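Side-chain contacts in 3-oxosteroid 1-dehydrogenase (Sterolibacterium denitrificans, PDB 7P18), which probably catalyses the FAD-dependent 1,2-dehydrogenation of 3-oxosteroids, giving 3-oxo-Delta1-steroids and passing the electrons to an acceptor: residues 15-20 with 44-49; 36-41 with 300-305. All coordinates share one frame; numbering follows the deposited sequence.

Contact 1 of 2, residues 15-20 with 44-49; sequences SGAGAM and GTSAVS. With FAD (flavin-adenine dinucleotide), chain C.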
loop_
_atom_site.group_PDB
_atom_site.type_symbol
_atom_site.label_atom_id
_atom_site.label_comp_id
_atom_site.label_asym_id
_atom_site.label_seq_id
_atom_site.Cartn_x
_atom_site.Cartn_y
_atom_site.Cartn_z
ATOM N N SER A 15 -7.647 7.764 11.149
ATOM C CA SER A 15 -7.234 8.923 10.328
ATOM C C SER A 15 -6.362 8.474 9.163
ATOM O O SER A 15 -5.515 9.257 8.758
ATOM C CB SER A 15 -6.570 10.028 11.139
ATOM O OG SER A 15 -5.359 9.555 11.697
ATOM N N GLY A 16 -6.644 7.317 8.538
ATOM C CA GLY A 16 -6.075 7.040 7.213
ATOM C C GLY A 16 -6.716 7.934 6.161
ATOM O O GLY A 16 -7.565 8.747 6.505
ATOM N N ALA A 17 -6.331 7.783 4.916
ATOM C CA ALA A 17 -6.805 8.652 3.817
ATOM C C ALA A 17 -8.323 8.457 3.644
ATOM O O ALA A 17 -9.052 9.467 3.464
ATOM C CB ALA A 17 -6.034 8.325 2.573
ATOM N N GLY A 18 -8.795 7.217 3.651
ATOM C CA GLY A 18 -10.243 6.922 3.488
ATOM C C GLY A 18 -11.055 7.663 4.543
ATOM O O GLY A 18 -12.048 8.359 4.213
ATOM N N ALA A 19 -10.620 7.575 5.797
ATOM C CA ALA A 19 -11.303 8.208 6.948
ATOM C C ALA A 19 -11.320 9.725 6.788
ATOM O O ALA A 19 -12.398 10.309 6.979
ATOM C CB ALA A 19 -10.645 7.774 8.247
ATOM N N MET A 20 -10.189 10.351 6.465
ATOM C CA MET A 20 -10.108 11.818 6.394
ATOM C C MET A 20 -10.908 12.332 5.182
ATOM O O MET A 20 -11.581 13.401 5.303
ATOM C CB MET A 20 -8.642 12.264 6.371
ATOM C CG MET A 20 -7.905 11.990 7.729
ATOM S SD MET A 20 -6.344 12.966 7.879
ATOM C CE MET A 20 -5.251 11.991 6.856
ATOM N N GLY A 44 -1.853 7.134 9.384
ATOM C CA GLY A 44 -1.756 5.657 9.373
ATOM C C GLY A 44 -0.873 5.123 8.255
ATOM O O GLY A 44 0.060 5.834 7.837
ATOM N N THR A 45 -1.155 3.917 7.758
ATOM C CA THR A 45 -0.368 3.301 6.647
ATOM C C THR A 45 -0.459 4.216 5.430
ATOM O O THR A 45 0.502 4.286 4.655
ATOM C CB THR A 45 -0.854 1.894 6.296
ATOM O OG1 THR A 45 -1.118 1.132 7.485
ATOM C CG2 THR A 45 0.141 1.182 5.411
ATOM N N SER A 46 -1.592 4.910 5.279
ATOM C CA SER A 46 -1.839 5.779 4.109
ATOM C C SER A 46 -0.661 6.762 3.992
ATOM O O SER A 46 -0.122 6.970 2.883
ATOM C CB SER A 46 -3.197 6.461 4.283
ATOM O OG SER A 46 -4.259 5.512 4.382
ATOM N N ALA A 47 -0.253 7.332 5.121
ATOM C CA ALA A 47 0.787 8.384 5.180
ATOM C C ALA A 47 2.150 7.857 4.713
ATOM O O ALA A 47 2.929 8.669 4.179
ATOM C CB ALA A 47 0.842 8.939 6.577
ATOM N N VAL A 48 2.444 6.567 4.920
ATOM C CA VAL A 48 3.765 5.966 4.588
ATOM C C VAL A 48 3.698 5.230 3.248
ATOM O O VAL A 48 4.647 4.530 2.905
ATOM C CB VAL A 48 4.275 5.084 5.755
ATOM C CG1 VAL A 48 4.408 5.904 7.023
ATOM C CG2 VAL A 48 3.438 3.849 5.991
ATOM N N SER A 49 2.615 5.423 2.486
ATOM C CA SER A 49 2.332 4.691 1.240
ATOM C C SER A 49 2.839 5.479 0.043
ATOM O O SER A 49 3.353 6.586 0.243
ATOM C CB SER A 49 0.844 4.413 1.126
ATOM O OG SER A 49 0.146 5.568 0.729
HETATM P PA FAD C . -4.571 3.204 7.578
HETATM O O1A FAD C . -4.065 4.103 6.508
HETATM O O2A FAD C . -3.480 2.400 8.233
HETATM O O5B FAD C . -5.319 4.112 8.639
HETATM C C5B FAD C . -5.938 3.476 9.789
HETATM C C4B FAD C . -5.795 4.397 10.962
HETATM O O4B FAD C . -6.690 3.953 12.018
HETATM C C3B FAD C . -4.388 4.469 11.591
HETATM O O3B FAD C . -3.962 5.818 11.746
HETATM C C2B FAD C . -4.559 3.745 12.929
HETATM O O2B FAD C . -3.597 4.138 13.899
HETATM C C1B FAD C . -6.025 4.031 13.251
HETATM N N9A FAD C . -6.637 3.104 14.204
HETATM C C8A FAD C . -6.396 1.771 14.385
HETATM N N7A FAD C . -7.064 1.266 15.418
HETATM C C5A FAD C . -7.816 2.330 15.901
HETATM C C6A FAD C . -8.733 2.446 16.968
HETATM N N6A FAD C . -9.022 1.460 17.825
HETATM N N1A FAD C . -9.297 3.656 17.169
HETATM C C2A FAD C . -8.976 4.655 16.342
HETATM N N3A FAD C . -8.074 4.686 15.355
HETATM C C4A FAD C . -7.547 3.463 15.169
HETATM N N1 FAD C . -1.866 1.153 -1.385
HETATM C C2 FAD C . -2.283 1.801 -2.498
HETATM O O2 FAD C . -3.432 1.628 -2.944
HETATM N N3 FAD C . -1.496 2.671 -3.139
HETATM C C4 FAD C . -0.141 2.759 -2.892
HETATM O O4 FAD C . 0.496 3.652 -3.442
HETATM C C4X FAD C . 0.363 2.074 -1.753
HETATM N N5 FAD C . 1.649 2.164 -1.457
HETATM C C5X FAD C . 2.080 1.550 -0.304
HETATM C C6 FAD C . 3.429 1.707 0.090
HETATM C C7 FAD C . 3.891 1.229 1.309
HETATM C C7M FAD C . 5.332 1.436 1.725
HETATM C C8 FAD C . 2.979 0.622 2.191
HETATM C C8M FAD C . 3.447 0.113 3.543
HETATM C C9 FAD C . 1.681 0.387 1.783
HETATM C C9A FAD C . 1.184 0.886 0.563
HETATM N N10 FAD C . -0.136 0.682 0.131
HETATM C C10 FAD C . -0.601 1.293 -1.026
HETATM C "C1'" FAD C . -1.124 0.050 1.014
HETATM C "C2'" FAD C . -1.917 1.140 1.768
HETATM O "O2'" FAD C . -1.069 2.057 2.459
HETATM C "C3'" FAD C . -2.941 0.556 2.757
HETATM O "O3'" FAD C . -3.586 -0.604 2.228
HETATM C "C4'" FAD C . -3.945 1.611 3.174
HETATM O "O4'" FAD C . -3.222 2.733 3.660
HETATM C "C5'" FAD C . -4.938 1.141 4.216
HETATM O "O5'" FAD C . -5.730 2.294 4.560
HETATM P P FAD C . -6.711 2.244 5.809
HETATM O O1P FAD C . -7.285 3.595 5.823
HETATM O O2P FAD C . -7.540 1.039 5.837
HETATM O O3P FAD C . -5.682 2.141 7.078
HETATM O O HOH W 1 -7.045 4.967 3.412
#

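Contact 2 of 2, residues 36-41 with 300-305; sequences VEKSDK and TGDTIR. With FAD (flavin-adenine dinucleotide), chain C.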
loop_
_atom_site.group_PDB
_atom_site.type_symbol
_atom_site.label_atom_id
_atom_site.label_comp_id
_atom_site.label_asym_id
_atom_site.label_seq_id
_atom_site.Cartn_x
_atom_site.Cartn_y
_atom_site.Cartn_z
ATOM N N VAL A 36 -11.603 10.405 15.255
ATOM C CA VAL A 36 -10.794 9.884 16.402
ATOM C C VAL A 36 -9.666 8.980 15.870
ATOM O O VAL A 36 -9.970 8.069 15.049
ATOM C CB VAL A 36 -11.662 9.173 17.456
ATOM C CG1 VAL A 36 -12.684 10.130 18.074
ATOM C CG2 VAL A 36 -12.330 7.919 16.955
ATOM N N GLU A 37 -8.435 9.210 16.351
ATOM C CA GLU A 37 -7.194 8.480 15.969
ATOM C C GLU A 37 -6.559 7.864 17.234
ATOM O O GLU A 37 -6.384 8.613 18.227
ATOM C CB GLU A 37 -6.235 9.431 15.242
ATOM C CG GLU A 37 -4.811 8.877 15.075
ATOM C CD GLU A 37 -4.695 7.563 14.354
ATOM O OE1 GLU A 37 -5.434 7.394 13.333
ATOM O OE2 GLU A 37 -3.865 6.712 14.794
ATOM N N LYS A 38 -6.295 6.557 17.196
ATOM C CA LYS A 38 -5.709 5.736 18.290
ATOM C C LYS A 38 -4.334 6.305 18.654
ATOM O O LYS A 38 -4.087 6.451 19.855
ATOM C CB LYS A 38 -5.646 4.265 17.875
ATOM C CG LYS A 38 -4.781 3.299 18.693
ATOM C CD LYS A 38 -5.015 1.918 18.102
ATOM C CE LYS A 38 -4.148 0.826 18.634
ATOM N NZ LYS A 38 -4.637 -0.487 18.195
ATOM N N SER A 39 -3.517 6.662 17.661
ATOM C CA SER A 39 -2.062 6.883 17.843
ATOM C C SER A 39 -1.803 8.371 18.049
ATOM O O SER A 39 -2.748 9.178 18.012
ATOM C CB SER A 39 -1.252 6.300 16.708
ATOM O OG SER A 39 -1.161 7.206 15.632
ATOM N N ASP A 40 -0.529 8.708 18.221
ATOM C CA ASP A 40 -0.018 10.085 18.444
ATOM C C ASP A 40 0.131 10.796 17.103
ATOM O O ASP A 40 0.454 11.984 17.126
ATOM C CB ASP A 40 1.338 10.048 19.178
ATOM C CG ASP A 40 2.397 9.211 18.484
ATOM O OD1 ASP A 40 2.112 8.042 18.107
ATOM O OD2 ASP A 40 3.497 9.725 18.291
ATOM N N LYS A 41 -0.104 10.104 15.970
ATOM C CA LYS A 41 0.084 10.698 14.614
ATOM C C LYS A 41 -1.184 10.450 13.772
ATOM O O LYS A 41 -1.829 9.429 14.001
ATOM C CB LYS A 41 1.283 10.090 13.890
ATOM C CG LYS A 41 2.629 10.133 14.613
ATOM C CD LYS A 41 3.209 11.536 14.730
ATOM C CE LYS A 41 4.491 11.598 15.549
ATOM N NZ LYS A 41 4.899 13.012 15.762
ATOM N N THR A 300 -4.737 -3.293 14.699
ATOM C CA THR A 300 -4.827 -4.515 15.537
ATOM C C THR A 300 -6.269 -5.047 15.516
ATOM O O THR A 300 -6.621 -5.804 16.412
ATOM C CB THR A 300 -4.311 -4.203 16.955
ATOM O OG1 THR A 300 -4.937 -3.051 17.534
ATOM C CG2 THR A 300 -2.822 -3.919 16.957
ATOM N N GLY A 301 -7.104 -4.652 14.535
ATOM C CA GLY A 301 -8.407 -5.320 14.333
ATOM C C GLY A 301 -9.432 -4.900 15.396
ATOM O O GLY A 301 -10.421 -5.630 15.575
ATOM N N ASP A 302 -9.239 -3.747 16.028
ATOM C CA ASP A 302 -10.057 -3.292 17.189
ATOM C C ASP A 302 -11.528 -3.088 16.774
ATOM O O ASP A 302 -12.421 -3.439 17.537
ATOM C CB ASP A 302 -9.529 -1.995 17.774
ATOM C CG ASP A 302 -8.084 -2.037 18.288
ATOM O OD1 ASP A 302 -7.590 -3.125 18.556
ATOM O OD2 ASP A 302 -7.494 -0.959 18.406
ATOM N N THR A 303 -11.792 -2.523 15.608
ATOM C CA THR A 303 -13.180 -2.258 15.137
ATOM C C THR A 303 -13.761 -3.519 14.514
ATOM O O THR A 303 -15.002 -3.685 14.549
ATOM C CB THR A 303 -13.262 -1.070 14.178
ATOM O OG1 THR A 303 -12.617 -1.448 12.952
ATOM C CG2 THR A 303 -12.637 0.172 14.744
ATOM N N ILE A 304 -12.926 -4.389 13.948
ATOM C CA ILE A 304 -13.392 -5.660 13.349
ATOM C C ILE A 304 -14.003 -6.513 14.464
ATOM O O ILE A 304 -15.164 -7.003 14.317
ATOM C CB ILE A 304 -12.243 -6.368 12.583
ATOM C CG1 ILE A 304 -11.863 -5.562 11.333
ATOM C CG2 ILE A 304 -12.654 -7.779 12.233
ATOM C CD1 ILE A 304 -10.614 -6.045 10.606
ATOM N N ARG A 305 -13.290 -6.666 15.572
ATOM C CA ARG A 305 -13.770 -7.510 16.706
ATOM C C ARG A 305 -15.098 -6.933 17.243
ATOM O O ARG A 305 -16.057 -7.690 17.437
ATOM C CB ARG A 305 -12.678 -7.581 17.782
ATOM C CG ARG A 305 -11.505 -8.482 17.403
ATOM C CD ARG A 305 -10.521 -8.778 18.550
ATOM N NE ARG A 305 -10.271 -7.614 19.422
ATOM C CZ ARG A 305 -9.363 -6.663 19.204
ATOM N NH1 ARG A 305 -8.575 -6.691 18.140
ATOM N NH2 ARG A 305 -9.248 -5.663 20.054
HETATM P PA FAD C . -4.571 3.204 7.578
HETATM O O1A FAD C . -4.065 4.103 6.508
HETATM O O2A FAD C . -3.480 2.400 8.233
HETATM O O5B FAD C . -5.319 4.112 8.639
HETATM C C5B FAD C . -5.938 3.476 9.789
HETATM C C4B FAD C . -5.795 4.397 10.962
HETATM O O4B FAD C . -6.690 3.953 12.018
HETATM C C3B FAD C . -4.388 4.469 11.591
HETATM O O3B FAD C . -3.962 5.818 11.746
HETATM C C2B FAD C . -4.559 3.745 12.929
HETATM O O2B FAD C . -3.597 4.138 13.899
HETATM C C1B FAD C . -6.025 4.031 13.251
HETATM N N9A FAD C . -6.637 3.104 14.204
HETATM C C8A FAD C . -6.396 1.771 14.385
HETATM N N7A FAD C . -7.064 1.266 15.418
HETATM C C5A FAD C . -7.816 2.330 15.901
HETATM C C6A FAD C . -8.733 2.446 16.968
HETATM N N6A FAD C . -9.022 1.460 17.825
HETATM N N1A FAD C . -9.297 3.656 17.169
HETATM C C2A FAD C . -8.976 4.655 16.342
HETATM N N3A FAD C . -8.074 4.686 15.355
HETATM C C4A FAD C . -7.547 3.463 15.169
HETATM N N1 FAD C . -1.866 1.153 -1.385
HETATM C C2 FAD C . -2.283 1.801 -2.498
HETATM O O2 FAD C . -3.432 1.628 -2.944
HETATM N N3 FAD C . -1.496 2.671 -3.139
HETATM C C4 FAD C . -0.141 2.759 -2.892
HETATM O O4 FAD C . 0.496 3.652 -3.442
HETATM C C4X FAD C . 0.363 2.074 -1.753
HETATM N N5 FAD C . 1.649 2.164 -1.457
HETATM C C5X FAD C . 2.080 1.550 -0.304
HETATM C C6 FAD C . 3.429 1.707 0.090
HETATM C C7 FAD C . 3.891 1.229 1.309
HETATM C C7M FAD C . 5.332 1.436 1.725
HETATM C C8 FAD C . 2.979 0.622 2.191
HETATM C C8M FAD C . 3.447 0.113 3.543
HETATM C C9 FAD C . 1.681 0.387 1.783
HETATM C C9A FAD C . 1.184 0.886 0.563
HETATM N N10 FAD C . -0.136 0.682 0.131
HETATM C C10 FAD C . -0.601 1.293 -1.026
HETATM C "C1'" FAD C . -1.124 0.050 1.014
HETATM C "C2'" FAD C . -1.917 1.140 1.768
HETATM O "O2'" FAD C . -1.069 2.057 2.459
HETATM C "C3'" FAD C . -2.941 0.556 2.757
HETATM O "O3'" FAD C . -3.586 -0.604 2.228
HETATM C "C4'" FAD C . -3.945 1.611 3.174
HETATM O "O4'" FAD C . -3.222 2.733 3.660
HETATM C "C5'" FAD C . -4.938 1.141 4.216
HETATM O "O5'" FAD C . -5.730 2.294 4.560
HETATM P P FAD C . -6.711 2.244 5.809
HETATM O O1P FAD C . -7.285 3.595 5.823
HETATM O O2P FAD C . -7.540 1.039 5.837
HETATM O O3P FAD C . -5.682 2.141 7.078
#

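Contact 1 of 2, residues 15-20 with 44-49
Ala17 N, in the first turn of the helix that follows the glycine-rich loop of a Rossmann-type dinucleotide-binding fold, donates a nearly straight hydrogen bond (176°) to Ser46 OG at 3.1 Å. That is the sole direct polar link between 15-20 and 44-49; the FAD pyrophosphate and one water do the rest.

The phosphate bonds come from the start of 44-49. With OG beside its own backbone N (chi1 -60°), Ser46 turns hydroxyl and N-H together onto FAD O1A, and OG donates a hydrogen bond to O1A at 2.6 Å. The same OG also accepts from the ribityl hydroxyl FAD O4', so it works as a junction between helix, phosphate and sugar chain. Thr45 repeats the pattern on the neighbouring oxygen: N and OG1 both donate to FAD O2A, each at 2.8 Å.

The water ties the two segments to the second phosphate. It accepts from Gly18 N and donates toward Ser46 OG and FAD O1P, a placement familiar from Rossmann folds.

Apolar and steric contacts are small. Ala17 CB lies 3.8 Å from Ser46 CB, and Met212 of helix 208-222 packs on both residues. Gly16 and Gly44 let the cofactor come close: a beta carbon on Gly16 would run into FAD O1P, and Gly44 CA sits 3.2 Å from FAD O3B.

Beyond Ser46 the turn is closed by Ser49, whose OG donates to Ser46 O at 2.6 Å, tilted 19° from the carbonyl plane.

Contact 2 of 2, residues 36-41 with 300-305
Asp302 OD2 is gripped from two sides: Lys38 NZ donates to it at 2.9 Å in a salt bridge, and the adenine amino group FAD N6A donates at 2.9 Å as well. The lysine comes in on the syn side of the carboxylate, 23° out of its plane, and the two side chains cross at about a right angle. NZ has a further acceptor in His298 O. The other carboxylate oxygen has a weaker mate, Arg305 NH2, 3.4 Å from Asp302 OD1, so Lys38, Asp302 and Arg305 make a small charge network at the surface.

Lys38 reaches Asp302 across the cofactor. Its CG is anti to the backbone N (chi1 165°) and the chain stays extended beyond, which runs it over one face of the adenine with CB and CD turned down onto the ring and CG and CE lifted off: CB is 3.4 Å from FAD C4A, CD a similar distance from FAD N7A, and the ammonium clears the rim of the ring.

Glu37, just after strand 33-36, is the acid that characteristically receives the adenosine ribose in this fold. Bent at chi2 (57°), it accepts from both hydroxyls, FAD O3B to OE1 at 2.7 Å and FAD O2B to OE2 at 2.7 Å. Ser39 N donates to Glu37 OE2 on the anti side, at 2.9 Å, while Ser39 OG takes the N-H of Lys41 in an ST turn. With Glu37 cut back to an alanine, both ribose hydroxyls would probably lose their acceptors, and Ser39 N and Ser15 OG, which also bonds OE1, their mate.

Shared between a lysine, an arginine and the neutral adenine amino group, the Asp302 carboxylate is likely to stay ionised, which would suit it to reading that amino group.

The chain leaves strand 10-13 through 15-20, runs along helix 17-28 and returns in strand 33-36 to 36-41, then enters 44-49, where contact 1 closes a short loop around the beta-alpha-beta unit. Segment 36-41 therefore lies inside that loop, and its partner 300-305 comes some 260 residues later, so the two contacts cross rather than nest. Contact 2 is the long closure, bringing the start of helix 302-309 back to the first part of the FAD-binding domain. The contacts lie about 12 Å apart, centre to centre, and touch through a probable hydrogen bond between Ser15 OG and Glu37 OE1 (2.7 Å). FAD spans both: pyrophosphate at contact 1, adenosine at contact 2.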